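Local coordinates for protein kinectin 1 (Kinesin receptor) (Legionella pneumophila, PDB 4MU6) that is an effector of unknown molecular function, probably membrane-anchored, represented here by its elongated, mostly helical N-terminal coiled-coil domain, at residues A[43-48]-A[257-262]; A[11-16]-A[50-55]; A[265-270]-A[288-293]. All blocks are in the same frame, centred on the assembly; numbering follows the deposited sequence.

Interaction 1. Residues A[43-48]-A[257-262]; sequences PWIHSS and QINYPL
Asn259 lays its amide nitrogen against the side chain of Ile45, and the two groups cross obliquely in the gap between helix 43-105 and helix 227-273. The touching atoms are Asn259 ND2 and Ile45 CG2, 3.7 Å apart, a van der Waals contact of an amide with a methyl. That methyl is the branch of Ile45 lying anti to the backbone N. Asn259 itself has CG anti to its own backbone N (chi1 -175°), which carries the amide across the gap until ND2 stands 3.9 Å from His46 N, too far for a bond. No direct hydrogen bond joins the segments; a water does instead. It takes the N-H of Asn259 ND2 at 3.0 Å and meets His46 ND1 at 2.7 Å, in the plane of the imidazole and at its edge, so the bridge holds one side of the ring. The other end of the amide is busy too: Asn259 OD1 accepts from the backbone N-H of Ile42, just ahead of residues 43-48. With both ends held, the amide's flip is settled, and a buried polar group has partners on two sides.

Each helix also has a local feature here. Pro261 brings no N-H to the preceding turn, and 257-262 is kinked there. In 43-48, Pro43 O receives both Ser47 N and Ser47 OG, from opposite faces of its carbonyl plane. Beyond the pair, Ile45 packs on Phe21 of helix 10-22 and on Phe263, so the methyl side of the contact is covered by two aromatic side chains. Side chains of two long helices closing on each other, with a third helix covering one face, is the packing of an all-helical bundle, here toward one end of the elongated domain.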
loop_
_atom_site.group_PDB
_atom_site.type_symbol
_atom_site.label_atom_id
_atom_site.label_comp_id
_atom_site.label_asym_id
_atom_site.label_seq_id
_atom_site.Cartn_x
_atom_site.Cartn_y
_atom_site.Cartn_z
ATOM N N PRO A 43 7.733 -22.526 -34.411
ATOM C CA PRO A 43 8.437 -22.176 -33.170
ATOM C C PRO A 43 8.986 -20.765 -33.164
ATOM O O PRO A 43 8.881 -20.106 -32.134
ATOM C CB PRO A 43 9.576 -23.203 -33.110
ATOM C CG PRO A 43 8.994 -24.402 -33.773
ATOM C CD PRO A 43 8.203 -23.816 -34.946
ATOM N N TRP A 44 9.562 -20.306 -34.271
ATOM C CA TRP A 44 10.062 -18.934 -34.312
ATOM C C TRP A 44 8.938 -17.920 -34.110
ATOM O O TRP A 44 9.108 -16.915 -33.430
ATOM C CB TRP A 44 10.784 -18.643 -35.628
ATOM C CG TRP A 44 11.342 -17.243 -35.682
ATOM C CD1 TRP A 44 10.713 -16.119 -36.157
ATOM C CD2 TRP A 44 12.631 -16.818 -35.224
ATOM N NE1 TRP A 44 11.541 -15.027 -36.027
ATOM C CE2 TRP A 44 12.723 -15.430 -35.462
ATOM C CE3 TRP A 44 13.715 -17.477 -34.631
ATOM C CZ2 TRP A 44 13.859 -14.691 -35.137
ATOM C CZ3 TRP A 44 14.848 -16.738 -34.307
ATOM C CH2 TRP A 44 14.907 -15.359 -34.557
ATOM N N ILE A 45 7.792 -18.186 -34.718
ATOM C CA ILE A 45 6.673 -17.258 -34.662
ATOM C C ILE A 45 5.993 -17.274 -33.289
ATOM O O ILE A 45 5.651 -16.226 -32.732
ATOM C CB ILE A 45 5.646 -17.565 -35.769
ATOM C CG1 ILE A 45 6.320 -17.471 -37.141
ATOM C CG2 ILE A 45 4.471 -16.607 -35.692
ATOM C CD1 ILE A 45 5.458 -17.978 -38.318
ATOM N N HIS A 46 5.797 -18.464 -32.741
ATOM C CA HIS A 46 5.187 -18.562 -31.426
ATOM C C HIS A 46 6.055 -17.919 -30.340
ATOM O O HIS A 46 5.525 -17.324 -29.399
ATOM C CB HIS A 46 4.856 -20.001 -31.042
ATOM C CG HIS A 46 3.968 -20.087 -29.843
ATOM N ND1 HIS A 46 2.764 -19.418 -29.771
ATOM C CD2 HIS A 46 4.126 -20.711 -28.654
ATOM C CE1 HIS A 46 2.208 -19.647 -28.596
ATOM N NE2 HIS A 46 3.011 -20.432 -27.900
ATOM N N SER A 47 7.375 -18.032 -30.485
ATOM C CA SER A 47 8.313 -17.302 -29.636
ATOM C C SER A 47 8.098 -15.799 -29.717
ATOM O O SER A 47 7.966 -15.145 -28.683
ATOM C CB SER A 47 9.765 -17.627 -29.987
ATOM O OG SER A 47 10.121 -18.910 -29.511
ATOM N N SER A 48 8.044 -15.247 -30.931
ATOM C CA SER A 48 7.870 -13.799 -31.053
ATOM C C SER A 48 6.506 -13.289 -30.536
ATOM O O SER A 48 6.449 -12.228 -29.915
ATOM C CB SER A 48 8.205 -13.287 -32.470
ATOM O OG SER A 48 7.096 -13.327 -33.349
ATOM N N GLN A 257 -2.923 -22.167 -30.169
ATOM C CA GLN A 257 -3.965 -22.961 -30.823
ATOM C C GLN A 257 -4.197 -22.583 -32.282
ATOM O O GLN A 257 -4.492 -23.439 -33.114
ATOM C CB GLN A 257 -5.285 -22.833 -30.061
ATOM C CG GLN A 257 -5.326 -23.583 -28.754
ATOM C CD GLN A 257 -5.326 -25.082 -28.953
ATOM O OE1 GLN A 257 -4.269 -25.718 -28.980
ATOM N NE2 GLN A 257 -6.517 -25.659 -29.098
ATOM N N ILE A 258 -4.062 -21.298 -32.588
ATOM C CA ILE A 258 -4.433 -20.797 -33.903
ATOM C C ILE A 258 -3.243 -20.529 -34.827
ATOM O O ILE A 258 -3.432 -20.156 -35.974
ATOM C CB ILE A 258 -5.242 -19.496 -33.782
ATOM C CG1 ILE A 258 -4.367 -18.387 -33.193
ATOM C CG2 ILE A 258 -6.497 -19.720 -32.940
ATOM C CD1 ILE A 258 -5.022 -17.019 -33.218
ATOM N N ASN A 259 -2.027 -20.699 -34.313
ATOM C CA ASN A 259 -0.801 -20.419 -35.052
ATOM C C ASN A 259 -0.727 -21.193 -36.373
ATOM O O ASN A 259 -0.615 -20.597 -37.450
ATOM C CB ASN A 259 0.408 -20.764 -34.181
ATOM C CG ASN A 259 1.740 -20.383 -34.819
ATOM O OD1 ASN A 259 2.265 -21.122 -35.649
ATOM N ND2 ASN A 259 2.320 -19.251 -34.386
ATOM N N TYR A 260 -0.778 -22.517 -36.289
ATOM C CA TYR A 260 -0.592 -23.348 -37.470
ATOM C C TYR A 260 -1.601 -23.092 -38.607
ATOM O O TYR A 260 -1.189 -22.912 -39.755
ATOM C CB TYR A 260 -0.524 -24.841 -37.113
ATOM C CG TYR A 260 -0.334 -25.699 -38.338
ATOM C CD1 TYR A 260 0.923 -25.861 -38.895
ATOM C CD2 TYR A 260 -1.419 -26.335 -38.953
ATOM C CE1 TYR A 260 1.111 -26.636 -40.029
ATOM C CE2 TYR A 260 -1.245 -27.106 -40.095
ATOM C CZ TYR A 260 0.023 -27.249 -40.630
ATOM O OH TYR A 260 0.228 -28.013 -41.747
ATOM N N PRO A 261 -2.917 -23.080 -38.305
ATOM C CA PRO A 261 -3.838 -22.870 -39.436
ATOM C C PRO A 261 -3.654 -21.495 -40.091
ATOM O O PRO A 261 -3.798 -21.374 -41.308
ATOM C CB PRO A 261 -5.229 -22.979 -38.806
ATOM C CG PRO A 261 -5.021 -23.716 -37.495
ATOM C CD PRO A 261 -3.630 -23.372 -37.044
ATOM N N LEU A 262 -3.320 -20.483 -39.298
ATOM C CA LEU A 262 -3.120 -19.146 -39.845
ATOM C C LEU A 262 -1.885 -19.117 -40.731
ATOM O O LEU A 262 -1.872 -18.491 -41.794
ATOM C CB LEU A 262 -2.975 -18.110 -38.718
ATOM C CG LEU A 262 -4.246 -17.574 -38.051
ATOM C CD1 LEU A 262 -3.903 -16.441 -37.070
ATOM C CD2 LEU A 262 -5.235 -17.084 -39.100
HETATM O O HOH W 1 1.416 -18.221 -31.759
#

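Interaction 2. Residues A[11-16]-A[50-55]; sequences EELVTE and TATLLK
This is an apolar helix-to-helix contact in the helical bundle of the N-terminal domain, where Leu13 of the short helix 10-22 presses against Thr52 and Leu53 of the long helix 43-105. The backbones stay well apart: the nearest CA atoms, Leu13 CA and Thr52 CA, are 8.9 Å from each other, so side chains alone bridge the space and no hydrogen bond crosses it.

Leu13 does the reaching for its helix, and both its methyls take part. The CG of Leu13 stands anti to the backbone N (chi1 178°), which drives both methyls outward to the long helix. CD1 of Leu13 meets CG2 of Thr52 alone, at 4.0 Å, the two side chains pointing at each other tip to tip. CD2 of Leu13 lies against the next residue, with Leu53 CD2 at 4.0 Å and Leu53 CG just as close, and also borders the threonine methyl; the two leucines pass at a slant instead of meeting end on. Thr52 offers its methyl because its hydroxyl is turned the other way, beside the backbone N, where OG1 makes a weak hydrogen bond to Ser48 O one turn back. The threonine thus shows Leu13 a purely apolar tip.

Leu53 is the buried member of the trio, and its surroundings explain this: it also lies on Ile10, on Cys8 and on Ile252 of helix 227-273, so three parts of the chain close around it. Leu13 shares Cys8 as a neighbour.

On the short helix, Thr15 is tied to its own backbone. Thr15 OG1 donates to Glu11 O at 2.8 Å from above the carbonyl plane, 35° out of it, while Thr15 N reaches the same oxygen from the opposite face.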
loop_
_atom_site.group_PDB
_atom_site.type_symbol
_atom_site.label_atom_id
_atom_site.label_comp_id
_atom_site.label_asym_id
_atom_site.label_seq_id
_atom_site.Cartn_x
_atom_site.Cartn_y
_atom_site.Cartn_z
ATOM N N GLU A 11 -5.940 -13.038 -32.751
ATOM C CA GLU A 11 -5.837 -13.453 -34.146
ATOM C C GLU A 11 -5.027 -12.444 -34.947
ATOM O O GLU A 11 -4.158 -12.805 -35.745
ATOM C CB GLU A 11 -7.229 -13.611 -34.761
ATOM C CG GLU A 11 -7.211 -14.098 -36.190
ATOM C CD GLU A 11 -8.594 -14.487 -36.700
ATOM O OE1 GLU A 11 -9.372 -15.105 -35.931
ATOM O OE2 GLU A 11 -8.899 -14.174 -37.872
ATOM N N GLU A 12 -5.312 -11.170 -34.726
ATOM C CA GLU A 12 -4.599 -10.104 -35.412
ATOM C C GLU A 12 -3.120 -10.048 -34.998
ATOM O O GLU A 12 -2.255 -9.707 -35.804
ATOM C CB GLU A 12 -5.294 -8.782 -35.121
ATOM C CG GLU A 12 -4.842 -7.623 -35.956
ATOM C CD GLU A 12 -5.610 -6.368 -35.609
ATOM O OE1 GLU A 12 -6.731 -6.496 -35.071
ATOM O OE2 GLU A 12 -5.090 -5.258 -35.855
ATOM N N LEU A 13 -2.826 -10.394 -33.749
ATOM C CA LEU A 13 -1.435 -10.389 -33.290
ATOM C C LEU A 13 -0.631 -11.500 -33.963
ATOM O O LEU A 13 0.461 -11.264 -34.486
ATOM C CB LEU A 13 -1.349 -10.527 -31.768
ATOM C CG LEU A 13 0.070 -10.575 -31.184
ATOM C CD1 LEU A 13 0.816 -9.310 -31.514
ATOM C CD2 LEU A 13 0.030 -10.767 -29.684
ATOM N N VAL A 14 -1.176 -12.711 -33.947
ATOM C CA VAL A 14 -0.497 -13.848 -34.560
ATOM C C VAL A 14 -0.282 -13.596 -36.051
ATOM O O VAL A 14 0.792 -13.879 -36.591
ATOM C CB VAL A 14 -1.279 -15.154 -34.321
ATOM C CG1 VAL A 14 -0.568 -16.342 -34.951
ATOM C CG2 VAL A 14 -1.458 -15.378 -32.809
ATOM N N THR A 15 -1.287 -13.016 -36.696
ATOM C CA THR A 15 -1.219 -12.731 -38.123
ATOM C C THR A 15 -0.085 -11.764 -38.430
ATOM O O THR A 15 0.679 -11.965 -39.380
ATOM C CB THR A 15 -2.537 -12.128 -38.641
ATOM O OG1 THR A 15 -3.588 -13.087 -38.492
ATOM C CG2 THR A 15 -2.413 -11.761 -40.107
ATOM N N GLU A 16 0.014 -10.718 -37.617
ATOM C CA GLU A 16 1.056 -9.722 -37.795
ATOM C C GLU A 16 2.414 -10.394 -37.692
ATOM O O GLU A 16 3.311 -10.125 -38.487
ATOM C CB GLU A 16 0.929 -8.619 -36.753
ATOM C CG GLU A 16 1.902 -7.462 -36.951
ATOM C CD GLU A 16 1.991 -6.545 -35.727
ATOM O OE1 GLU A 16 1.946 -5.307 -35.904
ATOM O OE2 GLU A 16 2.115 -7.058 -34.591
ATOM N N THR A 50 4.809 -14.808 -28.167
ATOM C CA THR A 50 4.939 -14.999 -26.728
ATOM C C THR A 50 5.717 -13.861 -26.054
ATOM O O THR A 50 5.331 -13.427 -24.973
ATOM C CB THR A 50 5.545 -16.387 -26.377
ATOM O OG1 THR A 50 4.674 -17.423 -26.857
ATOM C CG2 THR A 50 5.732 -16.560 -24.856
ATOM N N ALA A 51 6.780 -13.365 -26.693
ATOM C CA ALA A 51 7.566 -12.255 -26.130
ATOM C C ALA A 51 6.744 -10.972 -26.098
ATOM O O ALA A 51 6.755 -10.241 -25.095
ATOM C CB ALA A 51 8.912 -12.037 -26.900
ATOM N N THR A 52 6.019 -10.710 -27.186
ATOM C CA THR A 52 5.090 -9.583 -27.224
ATOM C C THR A 52 4.051 -9.662 -26.101
ATOM O O THR A 52 3.746 -8.661 -25.452
ATOM C CB THR A 52 4.357 -9.491 -28.567
ATOM O OG1 THR A 52 5.283 -9.117 -29.596
ATOM C CG2 THR A 52 3.220 -8.455 -28.496
ATOM N N LEU A 53 3.487 -10.841 -25.873
ATOM C CA LEU A 53 2.466 -10.961 -24.824
ATOM C C LEU A 53 3.045 -10.732 -23.428
ATOM O O LEU A 53 2.401 -10.118 -22.564
ATOM C CB LEU A 53 1.734 -12.304 -24.908
ATOM C CG LEU A 53 0.763 -12.382 -26.090
ATOM C CD1 LEU A 53 0.339 -13.808 -26.358
ATOM C CD2 LEU A 53 -0.448 -11.509 -25.801
ATOM N N LEU A 54 4.266 -11.208 -23.212
ATOM C CA LEU A 54 4.908 -11.058 -21.910
ATOM C C LEU A 54 5.230 -9.600 -21.628
ATOM O O LEU A 54 5.047 -9.131 -20.486
ATOM C CB LEU A 54 6.177 -11.902 -21.832
ATOM C CG LEU A 54 5.907 -13.400 -21.815
ATOM C CD1 LEU A 54 7.200 -14.133 -22.054
ATOM C CD2 LEU A 54 5.269 -13.816 -20.485
ATOM N N LYS A 55 5.714 -8.899 -22.658
ATOM C CA LYS A 55 5.998 -7.475 -22.542
ATOM C C LYS A 55 4.731 -6.703 -22.238
ATOM O O LYS A 55 4.739 -5.801 -21.400
ATOM C CB LYS A 55 6.640 -6.919 -23.797
ATOM C CG LYS A 55 8.127 -7.231 -23.965
ATOM C CD LYS A 55 8.606 -6.849 -25.378
ATOM C CE LYS A 55 10.097 -7.133 -25.603
ATOM N NZ LYS A 55 10.426 -8.571 -25.821
#

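Interaction 3. Residues A[265-270]-A[288-293]; sequences EELQKY and SVIKYI
Ile290 of helix 280-294 faces helix 227-273 and meets two consecutive residues there, Leu267 and Gln268, with a different branch for each. The long branch goes to the leucine: Ile290 CD1 touches Leu267 CD2 at 3.8 Å. The short branch, CG2, is anti to the backbone N and lies off the nitrogen end of the glutamine's amide, with Gln268 NE2 4.1 Å away. Ile290 therefore straddles one apolar and one polar neighbour.

Leu267 points its fork across to helix 280-294 with CG anti to the backbone N (chi1 173°), and only one of its methyls does the touching. Gln268 starts out the same way but is bent at chi2 (76°), which brings the end of the chain in toward the isoleucine. Its oxygen has work of its own, since Gln268 OE1 accepts from Lys287 NZ, a polar tie beside the apolar contact. Also on helix 227-273, Lys269 NZ makes a salt bridge with Glu266 OE2 at 2.9 Å, on the syn side of the carboxylate.

Ile36 of helix 29-38 packs on both Leu267 and Ile290, so this helix pair is closed by a third helix, while Glu266 and Tyr270 lean on helix 10-22.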
loop_
_atom_site.group_PDB
_atom_site.type_symbol
_atom_site.label_atom_id
_atom_site.label_comp_id
_atom_site.label_asym_id
_atom_site.label_seq_id
_atom_site.Cartn_x
_atom_site.Cartn_y
_atom_site.Cartn_z
ATOM N N GLU A 265 -2.578 -20.601 -44.178
ATOM C CA GLU A 265 -3.282 -19.598 -44.991
ATOM C C GLU A 265 -2.337 -18.547 -45.563
ATOM O O GLU A 265 -2.394 -18.205 -46.752
ATOM C CB GLU A 265 -4.353 -18.879 -44.154
ATOM C CG GLU A 265 -5.572 -19.712 -43.801
ATOM C CD GLU A 265 -6.523 -19.892 -44.976
ATOM O OE1 GLU A 265 -6.429 -19.104 -45.942
ATOM O OE2 GLU A 265 -7.362 -20.824 -44.935
ATOM N N GLU A 266 -1.473 -18.011 -44.710
ATOM C CA GLU A 266 -0.599 -16.938 -45.149
ATOM C C GLU A 266 0.496 -17.452 -46.061
ATOM O O GLU A 266 1.023 -16.709 -46.869
ATOM C CB GLU A 266 0.008 -16.202 -43.956
ATOM C CG GLU A 266 -0.973 -15.288 -43.255
ATOM C CD GLU A 266 -1.472 -14.182 -44.161
ATOM O OE1 GLU A 266 -0.682 -13.719 -45.012
ATOM O OE2 GLU A 266 -2.651 -13.784 -44.030
ATOM N N LEU A 267 0.839 -18.725 -45.916
ATOM C CA LEU A 267 1.946 -19.292 -46.659
ATOM C C LEU A 267 1.505 -19.451 -48.099
ATOM O O LEU A 267 2.286 -19.224 -49.031
ATOM C CB LEU A 267 2.325 -20.650 -46.088
ATOM C CG LEU A 267 3.371 -21.411 -46.899
ATOM C CD1 LEU A 267 4.685 -20.629 -46.898
ATOM C CD2 LEU A 267 3.568 -22.809 -46.340
ATOM N N GLN A 268 0.241 -19.837 -48.259
ATOM C CA GLN A 268 -0.375 -19.969 -49.568
ATOM C C GLN A 268 -0.254 -18.628 -50.295
ATOM O O GLN A 268 0.195 -18.579 -51.448
ATOM C CB GLN A 268 -1.835 -20.421 -49.428
ATOM C CG GLN A 268 -2.529 -20.785 -50.731
ATOM C CD GLN A 268 -2.114 -22.151 -51.282
ATOM O OE1 GLN A 268 -1.050 -22.291 -51.890
ATOM N NE2 GLN A 268 -2.964 -23.158 -51.080
ATOM N N LYS A 269 -0.603 -17.541 -49.604
ATOM C CA LYS A 269 -0.494 -16.198 -50.182
ATOM C C LYS A 269 0.936 -15.880 -50.581
ATOM O O LYS A 269 1.188 -15.422 -51.689
ATOM C CB LYS A 269 -1.023 -15.136 -49.220
ATOM C CG LYS A 269 -2.511 -15.257 -48.940
ATOM C CD LYS A 269 -2.916 -14.585 -47.641
ATOM C CE LYS A 269 -2.922 -13.065 -47.749
ATOM N NZ LYS A 269 -3.257 -12.392 -46.444
ATOM N N TYR A 270 1.864 -16.121 -49.663
ATOM C CA TYR A 270 3.291 -15.966 -49.912
ATOM C C TYR A 270 3.741 -16.753 -51.142
ATOM O O TYR A 270 4.574 -16.282 -51.927
ATOM C CB TYR A 270 4.038 -16.462 -48.684
ATOM C CG TYR A 270 5.533 -16.549 -48.783
ATOM C CD1 TYR A 270 6.331 -15.461 -48.447
ATOM C CD2 TYR A 270 6.163 -17.739 -49.144
ATOM C CE1 TYR A 270 7.712 -15.542 -48.498
ATOM C CE2 TYR A 270 7.548 -17.829 -49.197
ATOM C CZ TYR A 270 8.315 -16.721 -48.866
ATOM O OH TYR A 270 9.693 -16.782 -48.900
ATOM N N SER A 288 1.723 -29.276 -53.054
ATOM C CA SER A 288 1.388 -30.685 -52.895
ATOM C C SER A 288 1.290 -31.083 -51.411
ATOM O O SER A 288 0.351 -31.759 -51.012
ATOM C CB SER A 288 2.401 -31.560 -53.630
ATOM O OG SER A 288 2.205 -32.930 -53.325
ATOM N N VAL A 289 2.247 -30.654 -50.595
ATOM C CA VAL A 289 2.212 -30.981 -49.174
ATOM C C VAL A 289 1.048 -30.263 -48.486
ATOM O O VAL A 289 0.341 -30.840 -47.645
ATOM C CB VAL A 289 3.544 -30.648 -48.446
ATOM C CG1 VAL A 289 3.456 -31.103 -47.002
ATOM C CG2 VAL A 289 4.686 -31.344 -49.115
ATOM N N ILE A 290 0.837 -29.011 -48.873
ATOM C CA ILE A 290 -0.250 -28.219 -48.319
ATOM C C ILE A 290 -1.622 -28.841 -48.582
ATOM O O ILE A 290 -2.442 -28.983 -47.664
ATOM C CB ILE A 290 -0.168 -26.768 -48.827
ATOM C CG1 ILE A 290 0.997 -26.053 -48.125
ATOM C CG2 ILE A 290 -1.466 -26.022 -48.578
ATOM C CD1 ILE A 290 1.397 -24.736 -48.760
ATOM N N LYS A 291 -1.865 -29.250 -49.823
ATOM C CA LYS A 291 -3.155 -29.824 -50.162
ATOM C C LYS A 291 -3.325 -31.166 -49.455
ATOM O O LYS A 291 -4.447 -31.575 -49.153
ATOM C CB LYS A 291 -3.329 -29.953 -51.687
ATOM C CG LYS A 291 -2.786 -31.220 -52.288
ATOM C CD LYS A 291 -2.895 -31.161 -53.825
ATOM C CE LYS A 291 -2.043 -30.017 -54.369
ATOM N NZ LYS A 291 -2.352 -29.762 -55.813
ATOM N N TYR A 292 -2.210 -31.835 -49.170
ATOM C CA TYR A 292 -2.265 -33.110 -48.457
ATOM C C TYR A 292 -2.789 -32.915 -47.030
ATOM O O TYR A 292 -3.652 -33.679 -46.563
ATOM C CB TYR A 292 -0.900 -33.790 -48.497
ATOM C CG TYR A 292 -0.674 -34.898 -47.491
ATOM C CD1 TYR A 292 -1.286 -36.135 -47.631
ATOM C CD2 TYR A 292 0.192 -34.715 -46.415
ATOM C CE1 TYR A 292 -1.056 -37.165 -46.709
ATOM C CE2 TYR A 292 0.427 -35.730 -45.494
ATOM C CZ TYR A 292 -0.198 -36.955 -45.642
ATOM O OH TYR A 292 0.042 -37.965 -44.715
ATOM N N ILE A 293 -2.296 -31.877 -46.352
ATOM C CA ILE A 293 -2.800 -31.516 -45.030
ATOM C C ILE A 293 -4.277 -31.104 -45.108
ATOM O O ILE A 293 -5.101 -31.523 -44.298
ATOM C CB ILE A 293 -2.009 -30.334 -44.434
ATOM C CG1 ILE A 293 -0.522 -30.695 -44.270
ATOM C CG2 ILE A 293 -2.643 -29.867 -43.123
ATOM C CD1 ILE A 293 -0.246 -31.789 -43.251
#

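All three interactions sit on the same side of the chain's centre, toward one end of the elongated molecule. Interactions 1 and 2 share helix 43-105, have centres about 9 Å apart and touch directly: Leu262 CD1 lies 3.7 Å from Thr15 OG1, and Ile258 CD1 packs on Val14 CG2. Helix 227-273 carries over from interaction 1 to interaction 3, whose centres are about 15 Å apart, with Tyr260 OH 3.7 Å from Ile293 CG2. Interactions 2 and 3, with centres about 22 Å apart, do not touch, although their nearest atoms are about 4 Å apart. Thus 257-262 stands between the other two contacts, and helices from both ends of the modelled chain are gathered into one bundle.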